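Local coordinates for probable dehydrogenase (Bordetella bronchiseptica, PDB 3MOI), which probably catalyses an NAD(P)-dependent oxidation or reduction, as a member of the GFO/IDH/MocA family, on a substrate not yet known, at residues G140-N152 with F300-L312. Sequence-based numbering, arbitrary orientation.
Sequences GSVGRVSMLNCFN and FGVMLVTCEHADL
Val142, in the type I turn that leads into strand 145-153, packs against Cys307 at the end of strand 302-307, CG1 on SG. Its other methyl, CG2, lies 3.7 Å from Ala310 CB and reaches tip to tip toward Leu312 CD1. Val145 CG2, Val305, Leu148, Cys150 and Met303 continue this apolar face. Helices 128-139 and 179-190 cover it. On the other face Met147 CE touches Thr306 CG2 at 3.8 Å. There Phe151 CG sits between its backbone N and carbonyl carbon (chi1 57°), which brings the end of the ring nearer to strand 302-307. Its CE1 and CZ press on the methyls of Val302. This face meets the second subunit: Phe151 packs on Phe151 of that subunit, and Asn149 ND2 hydrogen-bonds Tyr153 OH of the second subunit.

The two strands run antiparallel in the large open sheet of the GFO/IDH/MocA C-terminal domain. The pairing is regular from Phe151 with Val302 to Met147 with Thr306. A classic beta bulge follows, with Ser146 and Met147 both facing Thr306; Ser146 N hydrogen-bonds Thr306 O at 3.0 Å.

Near one end, Asn152 ND2 stands 3.0 Å above the centre of the Phe300 ring, its amide nearly perpendicular to it. Beyond the bulge, Glu308 OE1 accepts a hydrogen bond from Arg144 N at 2.7 Å, from above the carboxylate plane. In return, Glu308 N hydrogen-bonds Arg144 O. His309 N hydrogen-bonds Val142 O, and His309 ND1 makes a weak hydrogen bond to Ser141 O.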
loop_
_atom_site.group_PDB
_atom_site.type_symbol
_atom_site.label_atom_id
_atom_site.label_comp_id
_atom_site.label_asym_id
_atom_site.label_seq_id
_atom_site.Cartn_x
_atom_site.Cartn_y
_atom_site.Cartn_z
ATOM N N GLY A 140 2.440 2.845 -24.313
ATOM C CA GLY A 140 1.702 4.108 -24.417
ATOM C C GLY A 140 0.190 4.054 -24.287
ATOM O O GLY A 140 -0.427 5.081 -24.021
ATOM N N SER A 141 -0.415 2.882 -24.445
ATOM C CA SER A 141 -1.876 2.839 -24.627
ATOM C C SER A 141 -2.537 3.070 -23.318
ATOM O O SER A 141 -3.541 3.737 -23.217
ATOM C CB SER A 141 -2.365 1.503 -25.193
ATOM O OG SER A 141 -2.115 1.462 -26.580
ATOM N N VAL A 142 -1.901 2.508 -22.317
ATOM C CA VAL A 142 -2.327 2.576 -20.943
ATOM C C VAL A 142 -2.267 3.986 -20.384
ATOM O O VAL A 142 -2.860 4.239 -19.354
ATOM C CB VAL A 142 -1.426 1.583 -20.175
ATOM C CG1 VAL A 142 -0.763 2.191 -18.966
ATOM C CG2 VAL A 142 -2.158 0.262 -19.968
ATOM N N GLY A 143 -1.560 4.892 -21.075
ATOM C CA GLY A 143 -1.404 6.323 -20.691
ATOM C C GLY A 143 -0.267 6.528 -19.677
ATOM O O GLY A 143 0.420 5.583 -19.363
ATOM N N ARG A 144 -0.097 7.751 -19.155
ATOM C CA ARG A 144 0.925 8.059 -18.133
ATOM C C ARG A 144 0.737 7.421 -16.753
ATOM O O ARG A 144 -0.392 7.317 -16.234
ATOM C CB ARG A 144 1.022 9.555 -17.881
ATOM C CG ARG A 144 1.488 10.358 -19.108
ATOM C CD ARG A 144 2.655 11.334 -18.703
ATOM N NE ARG A 144 2.613 12.638 -19.395
ATOM C CZ ARG A 144 3.217 13.748 -18.950
ATOM N NH1 ARG A 144 3.930 13.735 -17.807
ATOM N NH2 ARG A 144 3.122 14.877 -19.655
ATOM N N VAL A 145 1.854 7.020 -16.146
ATOM C CA VAL A 145 1.846 6.611 -14.774
ATOM C C VAL A 145 1.559 7.814 -13.907
ATOM O O VAL A 145 2.190 8.838 -14.064
ATOM C CB VAL A 145 3.175 6.060 -14.340
ATOM C CG1 VAL A 145 3.134 5.697 -12.822
ATOM C CG2 VAL A 145 3.544 4.854 -15.199
ATOM N N SER A 146 0.589 7.670 -13.000
ATOM C CA SER A 146 0.304 8.680 -11.985
ATOM C C SER A 146 0.950 8.321 -10.651
ATOM O O SER A 146 1.474 9.180 -9.967
ATOM C CB SER A 146 -1.204 8.870 -11.785
ATOM O OG SER A 146 -1.451 9.893 -10.804
ATOM N N MET A 147 0.921 7.056 -10.295
ATOM C CA MET A 147 1.382 6.636 -9.001
ATOM C C MET A 147 1.604 5.146 -9.014
ATOM O O MET A 147 0.991 4.484 -9.769
ATOM C CB MET A 147 0.416 7.061 -7.880
ATOM C CG MET A 147 -0.933 6.264 -7.688
ATOM S SD MET A 147 -1.931 6.822 -6.271
ATOM C CE MET A 147 -3.304 5.754 -6.642
ATOM N N LEU A 148 2.537 4.638 -8.226
ATOM C CA LEU A 148 2.703 3.208 -8.030
ATOM C C LEU A 148 2.479 2.854 -6.584
ATOM O O LEU A 148 2.773 3.645 -5.714
ATOM C CB LEU A 148 4.136 2.799 -8.332
ATOM C CG LEU A 148 4.554 2.615 -9.786
ATOM C CD1 LEU A 148 4.919 3.990 -10.317
ATOM C CD2 LEU A 148 5.679 1.685 -9.819
ATOM N N ASN A 149 2.046 1.628 -6.321
ATOM C CA ASN A 149 1.931 1.143 -4.945
ATOM C C ASN A 149 2.571 -0.220 -4.810
ATOM O O ASN A 149 2.131 -1.138 -5.407
ATOM C CB ASN A 149 0.449 1.093 -4.609
ATOM C CG ASN A 149 0.169 0.771 -3.151
ATOM O OD1 ASN A 149 1.065 0.770 -2.317
ATOM N ND2 ASN A 149 -1.103 0.519 -2.835
ATOM N N CYS A 150 3.646 -0.356 -4.065
ATOM C CA CYS A 150 4.307 -1.640 -3.908
ATOM C C CYS A 150 4.313 -1.989 -2.452
ATOM O O CYS A 150 4.735 -1.154 -1.661
ATOM C CB CYS A 150 5.791 -1.540 -4.371
ATOM S SG CYS A 150 5.883 -0.842 -6.047
ATOM N N PHE A 151 3.976 -3.226 -2.094
ATOM C CA PHE A 151 4.220 -3.671 -0.724
ATOM C C PHE A 151 4.606 -5.135 -0.704
ATOM O O PHE A 151 4.328 -5.862 -1.636
ATOM C CB PHE A 151 3.022 -3.384 0.212
ATOM C CG PHE A 151 1.743 -4.006 -0.259
ATOM C CD1 PHE A 151 0.955 -3.368 -1.210
ATOM C CD2 PHE A 151 1.371 -5.282 0.180
ATOM C CE1 PHE A 151 -0.186 -3.950 -1.694
ATOM C CE2 PHE A 151 0.223 -5.899 -0.314
ATOM C CZ PHE A 151 -0.567 -5.233 -1.246
ATOM N N ASN A 152 5.294 -5.554 0.350
ATOM C CA ASN A 152 5.741 -6.923 0.506
ATOM C C ASN A 152 5.800 -7.112 1.989
ATOM O O ASN A 152 6.472 -6.363 2.627
ATOM C CB ASN A 152 7.115 -7.088 -0.101
ATOM C CG ASN A 152 7.452 -8.559 -0.433
ATOM O OD1 ASN A 152 6.675 -9.449 -0.139
ATOM N ND2 ASN A 152 8.641 -8.801 -1.041
ATOM N N PHE A 300 7.756 -9.677 -6.446
ATOM C CA PHE A 300 8.209 -9.220 -5.125
ATOM C C PHE A 300 7.104 -8.441 -4.430
ATOM O O PHE A 300 6.887 -7.248 -4.680
ATOM C CB PHE A 300 9.474 -8.369 -5.272
ATOM C CG PHE A 300 10.214 -8.174 -3.997
ATOM C CD1 PHE A 300 10.913 -9.207 -3.444
ATOM C CD2 PHE A 300 10.246 -6.933 -3.381
ATOM C CE1 PHE A 300 11.625 -9.058 -2.271
ATOM C CE2 PHE A 300 10.938 -6.757 -2.190
ATOM C CZ PHE A 300 11.637 -7.846 -1.623
ATOM N N GLY A 301 6.384 -9.114 -3.563
ATOM C CA GLY A 301 5.155 -8.536 -2.997
ATOM C C GLY A 301 4.241 -8.213 -4.162
ATOM O O GLY A 301 4.358 -8.807 -5.260
ATOM N N VAL A 302 3.373 -7.240 -3.952
ATOM C CA VAL A 302 2.525 -6.794 -5.008
ATOM C C VAL A 302 2.875 -5.411 -5.453
ATOM O O VAL A 302 3.392 -4.627 -4.708
ATOM C CB VAL A 302 1.015 -6.884 -4.671
ATOM C CG1 VAL A 302 0.717 -7.898 -3.502
ATOM C CG2 VAL A 302 0.416 -5.542 -4.544
ATOM N N MET A 303 2.583 -5.118 -6.704
ATOM C CA MET A 303 3.002 -3.903 -7.323
ATOM C C MET A 303 1.860 -3.437 -8.203
ATOM O O MET A 303 1.602 -4.062 -9.221
ATOM C CB MET A 303 4.277 -4.179 -8.131
ATOM C CG MET A 303 5.562 -4.419 -7.229
ATOM S SD MET A 303 7.207 -4.554 -8.055
ATOM C CE MET A 303 6.743 -3.943 -9.590
ATOM N N LEU A 304 1.180 -2.364 -7.786
ATOM C CA LEU A 304 0.010 -1.805 -8.458
ATOM C C LEU A 304 0.288 -0.453 -9.146
ATOM O O LEU A 304 0.497 0.562 -8.484
ATOM C CB LEU A 304 -1.149 -1.629 -7.418
ATOM C CG LEU A 304 -1.747 -2.934 -6.817
ATOM C CD1 LEU A 304 -2.299 -2.848 -5.408
ATOM C CD2 LEU A 304 -2.823 -3.444 -7.748
ATOM N N VAL A 305 0.265 -0.424 -10.470
ATOM C CA VAL A 305 0.721 0.771 -11.189
ATOM C C VAL A 305 -0.490 1.452 -11.680
ATOM O O VAL A 305 -1.182 0.883 -12.485
ATOM C CB VAL A 305 1.565 0.374 -12.389
ATOM C CG1 VAL A 305 2.034 1.576 -13.170
ATOM C CG2 VAL A 305 2.669 -0.514 -11.918
ATOM N N THR A 306 -0.794 2.649 -11.229
ATOM C CA THR A 306 -2.013 3.192 -11.703
ATOM C C THR A 306 -1.758 4.257 -12.777
ATOM O O THR A 306 -1.141 5.306 -12.559
ATOM C CB THR A 306 -3.048 3.538 -10.519
ATOM O OG1 THR A 306 -3.413 4.906 -10.504
ATOM C CG2 THR A 306 -2.623 3.084 -9.241
ATOM N N CYS A 307 -2.180 3.925 -13.994
ATOM C CA CYS A 307 -2.054 4.824 -15.117
ATOM C C CYS A 307 -3.378 5.465 -15.488
ATOM O O CYS A 307 -4.393 5.110 -14.959
ATOM C CB CYS A 307 -1.473 4.091 -16.295
ATOM S SG CYS A 307 -0.139 2.979 -15.861
ATOM N N GLU A 308 -3.329 6.444 -16.388
ATOM C CA GLU A 308 -4.515 7.133 -16.889
ATOM C C GLU A 308 -5.596 6.138 -17.374
ATOM O O GLU A 308 -6.747 6.291 -17.060
ATOM C CB GLU A 308 -4.161 8.051 -18.075
ATOM C CG GLU A 308 -3.534 9.404 -17.740
ATOM C CD GLU A 308 -2.769 10.083 -18.941
ATOM O OE1 GLU A 308 -2.179 9.403 -19.852
ATOM O OE2 GLU A 308 -2.762 11.342 -18.917
ATOM N N HIS A 309 -5.221 5.126 -18.141
ATOM C CA HIS A 309 -6.253 4.277 -18.747
ATOM C C HIS A 309 -6.303 2.861 -18.161
ATOM O O HIS A 309 -7.056 2.023 -18.641
ATOM C CB HIS A 309 -6.144 4.297 -20.302
ATOM C CG HIS A 309 -6.341 5.671 -20.897
ATOM N ND1 HIS A 309 -5.422 6.267 -21.735
ATOM C CD2 HIS A 309 -7.323 6.584 -20.714
ATOM C CE1 HIS A 309 -5.839 7.479 -22.055
ATOM N NE2 HIS A 309 -6.992 7.692 -21.450
ATOM N N ALA A 310 -5.608 2.627 -17.052
ATOM C CA ALA A 310 -5.584 1.300 -16.469
ATOM C C ALA A 310 -4.821 1.254 -15.156
ATOM O O ALA A 310 -3.978 2.112 -14.927
ATOM C CB ALA A 310 -4.922 0.323 -17.456
ATOM N N ASP A 311 -5.134 0.266 -14.312
ATOM C CA ASP A 311 -4.231 -0.168 -13.273
ATOM C C ASP A 311 -3.568 -1.433 -13.769
ATOM O O ASP A 311 -4.211 -2.236 -14.444
ATOM C CB ASP A 311 -4.938 -0.431 -11.938
ATOM C CG ASP A 311 -5.563 0.849 -11.341
ATOM O OD1 ASP A 311 -5.101 1.976 -11.668
ATOM O OD2 ASP A 311 -6.566 0.729 -10.598
ATOM N N LEU A 312 -2.278 -1.594 -13.435
ATOM C CA LEU A 312 -1.489 -2.722 -13.838
ATOM C C LEU A 312 -1.080 -3.492 -12.591
ATOM O O LEU A 312 -0.768 -2.885 -11.575
ATOM C CB LEU A 312 -0.240 -2.215 -14.520
ATOM C CG LEU A 312 -0.157 -1.791 -15.972
ATOM C CD1 LEU A 312 -1.474 -1.435 -16.572
ATOM C CD2 LEU A 312 0.915 -0.702 -16.225
#